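Local coordinates for protein putative ABC transporter (PDB 4PE6) that probably serves as the solute-binding component of an ABC transporter, likely for carbohydrates, and binds a four-carbon sugar acid, at residues A22-F27 against A72-L77; V149-G154 against V178-T183; N238-S243 against K304-A309. One frame throughout, in Å; residues are numbered along the deposited sequence.

Interaction 1: A22-F27 against A72-L77; sequences ALSNGF and AQIKSL
Ser24 of strand 20-25 meets Ile74 of helix 67-78, and Ala22, two residues earlier on the same side of the strand, meets Leu77. Strand and helix run almost antiparallel, at 171°, with their axes 9.3 Å apart. This is helix-on-sheet packing in the N-terminal half of the periplasmic binding protein fold. Ser24 CB lies 3.7 Å from Ile74 CG1 and 4.2 Å from Leu77 CD1, so it rests between the two aliphatic chains. With OG anti to the backbone N (chi1 167°), the Ser24 hydroxyl lies against the Ile74 CG1 methylene, 3.4 Å away. Its polar needs are met nearby. Ser24 OG donates to water 1 at 2.7 Å, and the same water donates to Gln73 OE1, also at 2.7 Å. OG is hydrogen-bonded to Gln70 NE2 of the same helix as well. The other end of the Gln73 amide, NE2, is bonded to Asn60 O. Toward the start of strand 20-25, Ala22 CB touches Leu77 CD2 at 4.0 Å. Leu77 also packs on Val59 and Lys57 of strand 55-60, while Ile74 also touches Leu85 of strand 84-88. The direct contact between strand and helix is therefore mostly apolar. The buried Ser24 hydroxyl is tied to the helix twice, directly through Gln70 and through the water to Gln73.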
ATOM      1  N   ALA A  22      -9.203 -17.146   4.356  1.00 20.44           N
ATOM      2  CA  ALA A  22      -7.801 -17.306   3.992  1.00 19.99           C
ATOM      3  C   ALA A  22      -7.299 -16.018   3.339  1.00 18.70           C
ATOM      4  O   ALA A  22      -8.039 -15.383   2.607  1.00 18.31           O
ATOM      5  CB  ALA A  22      -7.663 -18.474   3.035  1.00 20.55           C
ATOM      6  N   LEU A  23      -6.065 -15.625   3.636  1.00 18.00           N
ATOM      7  CA  LEU A  23      -5.435 -14.457   2.999  1.00 17.36           C
ATOM      8  C   LEU A  23      -4.127 -14.875   2.332  1.00 17.29           C
ATOM      9  O   LEU A  23      -3.217 -15.441   2.980  1.00 17.38           O
ATOM     10  CB  LEU A  23      -5.195 -13.334   4.004  1.00 16.86           C
ATOM     11  CG  LEU A  23      -4.739 -11.980   3.444  1.00 16.68           C
ATOM     12  CD1 LEU A  23      -5.100 -10.855   4.415  1.00 16.67           C
ATOM     13  CD2 LEU A  23      -3.256 -11.934   3.129  1.00 16.95           C
ATOM     14  N   SER A  24      -4.024 -14.587   1.045  1.00 16.80           N
ATOM     15  CA  SER A  24      -2.809 -14.862   0.277  1.00 16.96           C
ATOM     16  C   SER A  24      -2.184 -13.529  -0.132  1.00 16.47           C
ATOM     17  O   SER A  24      -2.823 -12.702  -0.799  1.00 15.74           O
ATOM     18  CB  SER A  24      -3.125 -15.684  -0.973  1.00 17.54           C
ATOM     19  OG  SER A  24      -2.026 -15.699  -1.858  1.00 18.05           O
ATOM     20  N   ASN A  25      -0.952 -13.324   0.302  1.00 16.22           N
ATOM     21  CA  ASN A  25      -0.249 -12.060   0.062  1.00 15.96           C
ATOM     22  C   ASN A  25       0.957 -12.259  -0.819  1.00 16.54           C
ATOM     23  O   ASN A  25       1.853 -13.062  -0.485  1.00 17.13           O
ATOM     24  CB  ASN A  25       0.162 -11.464   1.396  1.00 15.78           C
ATOM     25  CG  ASN A  25       1.070 -10.263   1.240  1.00 15.64           C
ATOM     26  OD1 ASN A  25       0.875  -9.437   0.354  1.00 15.74           O
ATOM     27  ND2 ASN A  25       2.058 -10.154   2.092  1.00 15.90           N
ATOM     28  N   GLY A  26       0.995 -11.519  -1.933  1.00 16.45           N
ATOM     29  CA  GLY A  26       2.030 -11.656  -2.948  1.00 17.07           C
ATOM     30  C   GLY A  26       3.422 -11.108  -2.620  1.00 17.08           C
ATOM     31  O   GLY A  26       4.365 -11.460  -3.277  1.00 17.84           O
ATOM     32  N   PHE A  27       3.562 -10.274  -1.594  1.00 16.53           N
ATOM     33  CA  PHE A  27       4.850  -9.697  -1.256  1.00 16.80           C
ATOM     34  C   PHE A  27       4.825  -9.259   0.181  1.00 16.60           C
ATOM     35  O   PHE A  27       3.905  -8.569   0.589  1.00 15.96           O
ATOM     36  CB  PHE A  27       5.193  -8.487  -2.151  1.00 16.79           C
ATOM     37  CG  PHE A  27       6.538  -7.873  -1.841  1.00 17.17           C
ATOM     38  CD1 PHE A  27       7.709  -8.623  -1.989  1.00 17.95           C
ATOM     39  CD2 PHE A  27       6.650  -6.569  -1.396  1.00 17.00           C
ATOM     40  CE1 PHE A  27       8.946  -8.071  -1.702  1.00 18.33           C
ATOM     41  CE2 PHE A  27       7.894  -6.014  -1.111  1.00 17.27           C
ATOM     42  CZ  PHE A  27       9.041  -6.774  -1.264  1.00 18.01           C
ATOM     43  N   ALA A  72       0.809 -21.344  -6.525  1.00 23.15           N
ATOM     44  CA  ALA A  72       0.936 -22.625  -5.819  1.00 23.53           C
ATOM     45  C   ALA A  72       0.368 -22.539  -4.408  1.00 22.90           C
ATOM     46  O   ALA A  72      -0.354 -23.422  -3.973  1.00 22.97           O
ATOM     47  CB  ALA A  72       2.393 -23.084  -5.760  1.00 24.62           C
ATOM     48  N   GLN A  73       0.693 -21.470  -3.693  1.00 22.37           N
ATOM     49  CA  GLN A  73       0.183 -21.313  -2.338  1.00 22.08           C
ATOM     50  C   GLN A  73      -1.347 -21.233  -2.281  1.00 21.65           C
ATOM     51  O   GLN A  73      -1.972 -21.773  -1.365  1.00 21.60           O
ATOM     52  CB  GLN A  73       0.810 -20.097  -1.682  1.00 21.77           C
ATOM     53  CG  GLN A  73       2.279 -20.275  -1.359  1.00 22.79           C
ATOM     54  CD  GLN A  73       2.913 -18.988  -0.854  1.00 22.82           C
ATOM     55  OE1 GLN A  73       2.472 -17.879  -1.189  1.00 22.01           O
ATOM     56  NE2 GLN A  73       3.950 -19.129  -0.036  1.00 23.53           N
ATOM     57  N   ILE A  74      -1.948 -20.555  -3.246  1.00 21.44           N
ATOM     58  CA  ILE A  74      -3.393 -20.464  -3.271  1.00 21.32           C
ATOM     59  C   ILE A  74      -4.020 -21.855  -3.475  1.00 22.18           C
ATOM     60  O   ILE A  74      -4.976 -22.205  -2.793  1.00 22.26           O
ATOM     61  CB  ILE A  74      -3.864 -19.425  -4.309  1.00 21.17           C
ATOM     62  CG1 ILE A  74      -3.437 -18.025  -3.848  1.00 20.74           C
ATOM     63  CG2 ILE A  74      -5.368 -19.522  -4.523  1.00 21.18           C
ATOM     64  CD1 ILE A  74      -3.762 -16.892  -4.808  1.00 20.81           C
ATOM     65  N   LYS A  75      -3.445 -22.675  -4.353  1.00 23.42           N
ATOM     66  CA  LYS A  75      -3.934 -24.040  -4.514  1.00 24.43           C
ATOM     67  C   LYS A  75      -3.828 -24.842  -3.211  1.00 24.99           C
ATOM     68  O   LYS A  75      -4.748 -25.579  -2.872  1.00 25.40           O
ATOM     69  CB  LYS A  75      -3.224 -24.742  -5.661  1.00 25.25           C
ATOM     70  CG  LYS A  75      -3.494 -24.071  -6.994  1.00 25.46           C
ATOM     71  CD  LYS A  75      -2.560 -24.562  -8.077  1.00 26.58           C
ATOM     72  CE  LYS A  75      -2.918 -23.920  -9.412  1.00 26.95           C
ATOM     73  NZ  LYS A  75      -1.949 -24.319 -10.446  1.00 27.96           N
ATOM     74  N   SER A  76      -2.741 -24.687  -2.457  1.00 25.78           N
ATOM     75  CA  SER A  76      -2.644 -25.374  -1.157  1.00 26.53           C
ATOM     76  C   SER A  76      -3.703 -24.849  -0.173  1.00 26.10           C
ATOM     77  O   SER A  76      -4.265 -25.619   0.625  1.00 26.40           O
ATOM     78  CB  SER A  76      -1.230 -25.293  -0.563  1.00 27.35           C
ATOM     79  OG  SER A  76      -0.340 -26.142  -1.285  1.00 29.01           O
ATOM     80  N   LEU A  77      -3.997 -23.556  -0.243  1.00 25.09           N
ATOM     81  CA  LEU A  77      -5.068 -22.980   0.581  1.00 24.87           C
ATOM     82  C   LEU A  77      -6.430 -23.554   0.194  1.00 25.09           C
ATOM     83  O   LEU A  77      -7.249 -23.860   1.067  1.00 25.24           O
ATOM     84  CB  LEU A  77      -5.106 -21.447   0.484  1.00 24.10           C
ATOM     85  CG  LEU A  77      -4.093 -20.712   1.379  1.00 23.88           C
ATOM     86  CD1 LEU A  77      -3.989 -19.255   0.974  1.00 23.45           C
ATOM     87  CD2 LEU A  77      -4.481 -20.845   2.837  1.00 23.91           C
TER
HETATM   88  O   HOH W   1       0.179 -16.631  -0.686  1.00 24.94           O

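Interaction 2: V149-G154 against V178-T183; sequences VIVVRG and VKTVAT
Val149-Arg153 and Val178-Thr183 pair as parallel strands, their axes 4.9 Å apart and 23° from parallel. They are the two strands of a beta-alpha-beta unit, with helix 159-173 as the crossover between them. Strand 178-185 is the outermost strand at this end of the sheet. Three backbone bonds join the pair: Val149 N to Lys179 O at 2.8 Å, Val181 N to Val149 O at 2.9 Å, and Val151 N to Ala182 O at 3.0 Å. Val149 pairs with Thr180 but Val151 with Thr183, so the second strand carries one extra residue, a beta bulge at Val181. Side chains of Val149, Val151, Thr180 and Thr183 share one face. There Val151 and Thr180 pack on Leu172 of helix 159-173, and Val151 CG2 meets Thr180 CG2 at 4.0 Å. Ile150 and Ala182 occupy the opposite face and both touch Val200 of helix 190-200. Ile150 CG1 also meets Val181 CG2, the two chains roughly perpendicular. Near the far end Arg153 CD lies beside Thr183 CG2, and the Arg153 guanidinium is salt-bridged to Glu161. At the start, Val149 (chi1 -60°) turns both methyls to Val178 CG1, CG2 at 3.7 Å and CG1 at 3.8 Å.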
ATOM      1  N   VAL A 149      16.116  14.878 -10.143  1.00 19.96           N
ATOM      2  CA  VAL A 149      15.382  13.945  -9.305  1.00 19.53           C
ATOM      3  C   VAL A 149      15.747  12.492  -9.539  1.00 19.22           C
ATOM      4  O   VAL A 149      16.178  12.096 -10.651  1.00 19.89           O
ATOM      5  CB  VAL A 149      13.860  14.090  -9.471  1.00 19.55           C
ATOM      6  CG1 VAL A 149      13.417  15.484  -9.089  1.00 19.68           C
ATOM      7  CG2 VAL A 149      13.441  13.743 -10.888  1.00 19.97           C
ATOM      8  N   ILE A 150      15.546  11.688  -8.488  1.00 18.48           N
ATOM      9  CA  ILE A 150      15.648  10.244  -8.601  1.00 18.19           C
ATOM     10  C   ILE A 150      14.241   9.665  -8.431  1.00 17.31           C
ATOM     11  O   ILE A 150      13.504  10.082  -7.545  1.00 16.77           O
ATOM     12  CB  ILE A 150      16.597   9.658  -7.542  1.00 18.51           C
ATOM     13  CG1 ILE A 150      18.032  10.087  -7.834  1.00 19.15           C
ATOM     14  CG2 ILE A 150      16.475   8.137  -7.467  1.00 18.61           C
ATOM     15  CD1 ILE A 150      19.039   9.618  -6.807  1.00 19.72           C
ATOM     16  N   VAL A 151      13.871   8.731  -9.299  1.00 17.00           N
ATOM     17  CA  VAL A 151      12.633   7.982  -9.138  1.00 16.60           C
ATOM     18  C   VAL A 151      12.975   6.621  -8.549  1.00 16.32           C
ATOM     19  O   VAL A 151      13.779   5.876  -9.117  1.00 16.75           O
ATOM     20  CB  VAL A 151      11.902   7.785 -10.488  1.00 17.03           C
ATOM     21  CG1 VAL A 151      10.586   7.021 -10.309  1.00 16.94           C
ATOM     22  CG2 VAL A 151      11.647   9.128 -11.153  1.00 17.35           C
ATOM     23  N   VAL A 152      12.316   6.287  -7.444  1.00 15.86           N
ATOM     24  CA  VAL A 152      12.444   4.992  -6.815  1.00 15.72           C
ATOM     25  C   VAL A 152      11.119   4.280  -6.944  1.00 15.53           C
ATOM     26  O   VAL A 152      10.131   4.677  -6.336  1.00 15.40           O
ATOM     27  CB  VAL A 152      12.793   5.104  -5.320  1.00 15.73           C
ATOM     28  CG1 VAL A 152      12.924   3.719  -4.728  1.00 15.87           C
ATOM     29  CG2 VAL A 152      14.054   5.943  -5.086  1.00 15.95           C
ATOM     30  N   ARG A 153      11.087   3.242  -7.763  1.00 15.59           N
ATOM     31  CA  ARG A 153       9.875   2.489  -7.990  1.00 15.47           C
ATOM     32  C   ARG A 153       9.491   1.615  -6.799  1.00 15.50           C
ATOM     33  O   ARG A 153      10.334   1.216  -5.963  1.00 15.67           O
ATOM     34  CB  ARG A 153      10.013   1.639  -9.243  1.00 15.72           C
ATOM     35  CG  ARG A 153      10.215   2.485 -10.487  1.00 15.91           C
ATOM     36  CD  ARG A 153      10.305   1.665 -11.771  1.00 16.36           C
ATOM     37  NE  ARG A 153       9.070   0.950 -12.044  1.00 16.39           N
ATOM     38  CZ  ARG A 153       8.796   0.340 -13.206  1.00 17.01           C
ATOM     39  NH1 ARG A 153       9.674   0.333 -14.183  1.00 17.56           N
ATOM     40  NH2 ARG A 153       7.650  -0.288 -13.380  1.00 17.07           N
ATOM     41  N   GLY A 154       8.203   1.307  -6.747  1.00 15.55           N
ATOM     42  CA  GLY A 154       7.637   0.516  -5.659  1.00 15.54           C
ATOM     43  C   GLY A 154       7.710  -0.984  -5.862  1.00 15.90           C
ATOM     44  O   GLY A 154       8.774  -1.523  -6.208  1.00 16.24           O
ATOM     45  N   VAL A 178      12.774  19.628 -15.093  1.00 28.42           N
ATOM     46  CA  VAL A 178      13.205  18.592 -14.162  1.00 26.58           C
ATOM     47  C   VAL A 178      13.814  17.437 -14.948  1.00 26.05           C
ATOM     48  O   VAL A 178      13.248  17.005 -15.944  1.00 25.74           O
ATOM     49  CB  VAL A 178      12.037  18.129 -13.268  1.00 25.81           C
ATOM     50  CG1 VAL A 178      12.419  16.913 -12.433  1.00 24.83           C
ATOM     51  CG2 VAL A 178      11.630  19.280 -12.362  1.00 25.89           C
ATOM     52  N   LYS A 179      14.975  16.968 -14.492  1.00 25.19           N
ATOM     53  CA  LYS A 179      15.716  15.894 -15.126  1.00 25.56           C
ATOM     54  C   LYS A 179      15.756  14.701 -14.169  1.00 23.82           C
ATOM     55  O   LYS A 179      16.091  14.855 -12.980  1.00 22.43           O
ATOM     56  CB  LYS A 179      17.158  16.324 -15.426  1.00 27.14           C
ATOM     57  CG  LYS A 179      17.303  17.542 -16.343  1.00 29.37           C
ATOM     58  CD  LYS A 179      16.679  17.273 -17.708  1.00 31.18           C
ATOM     59  CE  LYS A 179      17.034  18.334 -18.749  1.00 33.03           C
ATOM     60  NZ  LYS A 179      16.108  19.504 -18.713  1.00 33.56           N
ATOM     61  N   THR A 180      15.400  13.526 -14.687  1.00 22.79           N
ATOM     62  CA  THR A 180      15.507  12.304 -13.919  1.00 21.87           C
ATOM     63  C   THR A 180      16.936  11.814 -14.100  1.00 21.97           C
ATOM     64  O   THR A 180      17.325  11.455 -15.205  1.00 22.62           O
ATOM     65  CB  THR A 180      14.486  11.223 -14.355  1.00 21.80           C
ATOM     66  OG1 THR A 180      13.153  11.654 -14.074  1.00 21.53           O
ATOM     67  CG2 THR A 180      14.718   9.944 -13.599  1.00 21.42           C
ATOM     68  N   VAL A 181      17.721  11.824 -13.033  1.00 21.20           N
ATOM     69  CA  VAL A 181      19.130  11.458 -13.128  1.00 21.77           C
ATOM     70  C   VAL A 181      19.373   9.989 -12.823  1.00 21.51           C
ATOM     71  O   VAL A 181      20.464   9.477 -13.105  1.00 22.02           O
ATOM     72  CB  VAL A 181      20.057  12.350 -12.262  1.00 21.89           C
ATOM     73  CG1 VAL A 181      20.087  13.779 -12.813  1.00 22.16           C
ATOM     74  CG2 VAL A 181      19.659  12.321 -10.791  1.00 21.48           C
ATOM     75  N   ALA A 182      18.372   9.319 -12.241  1.00 20.63           N
ATOM     76  CA  ALA A 182      18.398   7.873 -12.061  1.00 20.38           C
ATOM     77  C   ALA A 182      17.009   7.322 -11.740  1.00 19.73           C
ATOM     78  O   ALA A 182      16.189   7.992 -11.093  1.00 19.04           O
ATOM     79  CB  ALA A 182      19.382   7.486 -10.960  1.00 20.44           C
ATOM     80  N   THR A 183      16.738   6.124 -12.243  1.00 19.71           N
ATOM     81  CA  THR A 183      15.592   5.343 -11.823  1.00 19.16           C
ATOM     82  C   THR A 183      16.057   4.014 -11.219  1.00 19.10           C
ATOM     83  O   THR A 183      16.849   3.270 -11.818  1.00 19.35           O
ATOM     84  CB  THR A 183      14.640   5.084 -12.995  1.00 19.49           C
ATOM     85  OG1 THR A 183      14.377   6.336 -13.655  1.00 19.54           O
ATOM     86  CG2 THR A 183      13.322   4.465 -12.516  1.00 19.13           C
TER

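Interaction 3: N238-S243 against K304-A309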
ATOM      1  N   ASN A 238       5.051   5.699   8.663  1.00 22.23           N
ATOM      2  CA  ASN A 238       5.218   4.953   9.894  1.00 23.38           C
ATOM      3  C   ASN A 238       5.738   5.866  11.009  1.00 24.46           C
ATOM      4  O   ASN A 238       6.061   7.029  10.766  1.00 23.87           O
ATOM      5  CB  ASN A 238       6.080   3.682   9.694  1.00 23.57           C
ATOM      6  CG  ASN A 238       7.550   3.957   9.420  1.00 23.61           C
ATOM      7  OD1 ASN A 238       8.029   5.090   9.443  1.00 23.99           O
ATOM      8  ND2 ASN A 238       8.287   2.887   9.159  1.00 24.67           N
ATOM      9  N   GLY A 239       5.778   5.341  12.225  1.00 26.56           N
ATOM     10  CA  GLY A 239       6.222   6.125  13.383  1.00 28.34           C
ATOM     11  C   GLY A 239       7.633   6.671  13.255  1.00 28.71           C
ATOM     12  O   GLY A 239       7.901   7.802  13.641  1.00 29.69           O
ATOM     13  N   ARG A 240       8.541   5.863  12.722  1.00 29.20           N
ATOM     14  CA  ARG A 240       9.950   6.244  12.634  1.00 30.69           C
ATOM     15  C   ARG A 240      10.178   7.401  11.649  1.00 29.97           C
ATOM     16  O   ARG A 240      10.959   8.325  11.927  1.00 29.94           O
ATOM     17  CB  ARG A 240      10.790   5.034  12.214  1.00 31.88           C
ATOM     18  CG  ARG A 240      12.277   5.335  12.017  1.00 34.01           C
ATOM     19  CD  ARG A 240      13.040   4.092  11.597  1.00 36.04           C
ATOM     20  NE  ARG A 240      12.948   3.049  12.621  1.00 38.16           N
ATOM     21  CZ  ARG A 240      12.187   1.962  12.558  1.00 38.06           C
ATOM     22  NH1 ARG A 240      11.409   1.706  11.493  1.00 36.01           N
ATOM     23  NH2 ARG A 240      12.200   1.113  13.576  1.00 39.81           N
ATOM     24  N   ALA A 241       9.506   7.357  10.502  1.00 28.44           N
ATOM     25  CA  ALA A 241       9.703   8.395   9.479  1.00 29.04           C
ATOM     26  C   ALA A 241       9.087   9.727   9.916  1.00 30.92           C
ATOM     27  O   ALA A 241       9.687  10.798   9.746  1.00 31.05           O
ATOM     28  CB  ALA A 241       9.120   7.963   8.152  1.00 27.56           C
ATOM     29  N   LEU A 242       7.882   9.652  10.477  1.00 32.57           N
ATOM     30  CA  LEU A 242       7.218  10.845  11.019  1.00 35.82           C
ATOM     31  C   LEU A 242       8.050  11.542  12.097  1.00 37.82           C
ATOM     32  O   LEU A 242       8.191  12.767  12.080  1.00 38.79           O
ATOM     33  CB  LEU A 242       5.833  10.492  11.550  1.00 37.24           C
ATOM     34  CG  LEU A 242       4.670  10.612  10.554  1.00 38.08           C
ATOM     35  CD1 LEU A 242       5.041  10.358   9.103  1.00 36.64           C
ATOM     36  CD2 LEU A 242       3.555   9.662  10.978  1.00 39.79           C
ATOM     37  N   SER A 243       8.620  10.754  13.002  1.00 38.90           N
ATOM     38  CA  SER A 243       9.506  11.277  14.040  1.00 41.19           C
ATOM     39  C   SER A 243      10.784  11.896  13.469  1.00 41.76           C
ATOM     40  O   SER A 243      11.261  12.921  13.971  1.00 43.19           O
ATOM     41  CB  SER A 243       9.882  10.174  15.039  1.00 42.38           C
ATOM     42  OG  SER A 243       8.733   9.479  15.513  1.00 41.79           O
ATOM     43  N   LYS A 304       3.596   3.140  16.728  1.00 36.68           N
ATOM     44  CA  LYS A 304       4.896   2.590  17.088  1.00 38.42           C
ATOM     45  C   LYS A 304       5.847   2.805  15.912  1.00 36.92           C
ATOM     46  O   LYS A 304       5.385   3.040  14.774  1.00 34.85           O
ATOM     47  CB  LYS A 304       4.756   1.110  17.435  1.00 40.94           C
ATOM     48  CG  LYS A 304       3.866   0.871  18.657  1.00 44.32           C
ATOM     49  CD  LYS A 304       3.962  -0.552  19.179  1.00 47.38           C
ATOM     50  CE  LYS A 304       3.392  -1.570  18.195  1.00 47.54           C
ATOM     51  NZ  LYS A 304       1.917  -1.445  17.995  1.00 47.72           N
ATOM     52  N   PRO A 305       7.165   2.740  16.165  1.00 36.73           N
ATOM     53  CA  PRO A 305       8.103   3.147  15.126  1.00 35.77           C
ATOM     54  C   PRO A 305       7.904   2.411  13.790  1.00 34.72           C
ATOM     55  O   PRO A 305       7.910   3.051  12.730  1.00 32.77           O
ATOM     56  CB  PRO A 305       9.477   2.829  15.742  1.00 36.96           C
ATOM     57  CG  PRO A 305       9.251   2.882  17.214  1.00 38.40           C
ATOM     58  CD  PRO A 305       7.859   2.367  17.416  1.00 38.75           C
ATOM     59  N   ASP A 306       7.710   1.098  13.850  1.00 34.64           N
ATOM     60  CA  ASP A 306       7.534   0.300  12.636  1.00 34.69           C
ATOM     61  C   ASP A 306       6.080   0.185  12.153  1.00 31.69           C
ATOM     62  O   ASP A 306       5.812  -0.523  11.188  1.00 31.12           O
ATOM     63  CB  ASP A 306       8.123  -1.090  12.839  1.00 37.14           C
ATOM     64  CG  ASP A 306       9.612  -1.052  13.030  1.00 40.58           C
ATOM     65  OD1 ASP A 306      10.323  -0.588  12.119  1.00 43.37           O
ATOM     66  OD2 ASP A 306      10.093  -1.482  14.093  1.00 45.25           O
ATOM     67  N   GLU A 307       5.151   0.850  12.834  1.00 29.77           N
ATOM     68  CA  GLU A 307       3.734   0.732  12.516  1.00 27.61           C
ATOM     69  C   GLU A 307       3.361   1.802  11.507  1.00 25.38           C
ATOM     70  O   GLU A 307       3.593   2.977  11.737  1.00 24.67           O
ATOM     71  CB  GLU A 307       2.869   0.896  13.755  1.00 28.58           C
ATOM     72  CG  GLU A 307       1.371   0.775  13.504  1.00 28.08           C
ATOM     73  CD  GLU A 307       0.534   1.116  14.731  1.00 29.54           C
ATOM     74  OE1 GLU A 307       1.125   1.530  15.753  1.00 30.60           O
ATOM     75  OE2 GLU A 307      -0.707   0.982  14.669  1.00 29.32           O
ATOM     76  N   TYR A 308       2.786   1.369  10.390  1.00 23.16           N
ATOM     77  CA  TYR A 308       2.330   2.273   9.350  1.00 21.96           C
ATOM     78  C   TYR A 308       0.911   2.761   9.669  1.00 21.85           C
ATOM     79  O   TYR A 308       0.080   2.019  10.209  1.00 22.42           O
ATOM     80  CB  TYR A 308       2.368   1.570   7.976  1.00 21.18           C
ATOM     81  CG  TYR A 308       3.763   1.421   7.421  1.00 21.05           C
ATOM     82  CD1 TYR A 308       4.708   0.618   8.062  1.00 21.69           C
ATOM     83  CD2 TYR A 308       4.157   2.114   6.278  1.00 20.87           C
ATOM     84  CE1 TYR A 308       5.984   0.478   7.556  1.00 22.04           C
ATOM     85  CE2 TYR A 308       5.436   1.981   5.764  1.00 21.16           C
ATOM     86  CZ  TYR A 308       6.346   1.160   6.407  1.00 21.68           C
ATOM     87  OH  TYR A 308       7.609   1.009   5.922  1.00 22.09           O
ATOM     88  N   ALA A 309       0.635   4.007   9.320  1.00 21.92           N
ATOM     89  CA  ALA A 309      -0.686   4.587   9.494  1.00 22.19           C
ATOM     90  C   ALA A 309      -1.690   3.776   8.683  1.00 21.78           C
ATOM     91  O   ALA A 309      -1.421   3.400   7.517  1.00 21.21           O
ATOM     92  CB  ALA A 309      -0.698   6.046   9.056  1.00 22.55           C
TER
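Arg240 grips Asp306 with both terminal nitrogens, and both bonds go to the same oxygen. NH1 lies 2.6 Å and NH2 2.9 Å from Asp306 OD1. A third, weak bond runs from NH2 to Asp306 OD2. OD1 lies in the guanidinium plane. The nitrogens, however, come at OD1 from one face of the carboxylate, well out of its plane, and the two flat groups are 47° apart. The bend of the arginine chain at chi3 (-61°) helps bring its end back to the carboxylate. Pro305 CB lies over one face of the guanidinium. Asn238, just ahead of the same helix, packs on Tyr308. Asn238 CB stands over the centre of the ring, 3.8 Å from its centroid, as a CH-pi contact, while ND2 lies 3.7 Å from Tyr308 CE1.

Backbone bonds join the same two segments. Arg240 N approaches a lone pair of Pro305 O within the plane of its carbonyl, at 2.9 Å. Gly239 N donates to Glu307 O at 3.3 Å. Asn238 is the N-cap of helix 239-247: its OD1 accepts from Ala241 N at 2.9 Å. Thus CB touches the tyrosine while the amide oxygen caps the helix. Within 304-309, Lys304 to Glu307 form a type I turn. Glu307 OE1 accepts from Lys304 N, and OE2 is salt-bridged to Lys39 of helix 31-49.

Tyr308 N is hydrogen-bonded to Thr35 of that same helix. The Tyr308 side chain touches Met258 of strand 255-258, a residue of the trihydroxybutanoic acid pocket, and its nearest approach to the ligand is about 7 Å. Loop 304-309 thus bridges the two lobes beside the ligand cleft, touching helix 239-247 and strand 255-258 of one and helix 31-49 of the other.

How the interactions relate
From the N terminus, interaction 1 comes first: strand 20-25 is covered by helix 67-78 after a loop that includes helix 31-49 and strand 55-60. Interaction 2 follows, closing the short crossover through helix 159-173. Interaction 3 is last and closes the longest loop, 60 residues between its segments. The three are in series, so none nests in or crosses another. Interactions 1 and 2 belong to the same mixed sheet but lie in different lobes, toward its two ends, their centres 33 Å apart. Interaction 3 brings the 304-309 loop, which also contacts the lobe of interaction 1, against helix 239-247 in the lobe of interaction 2.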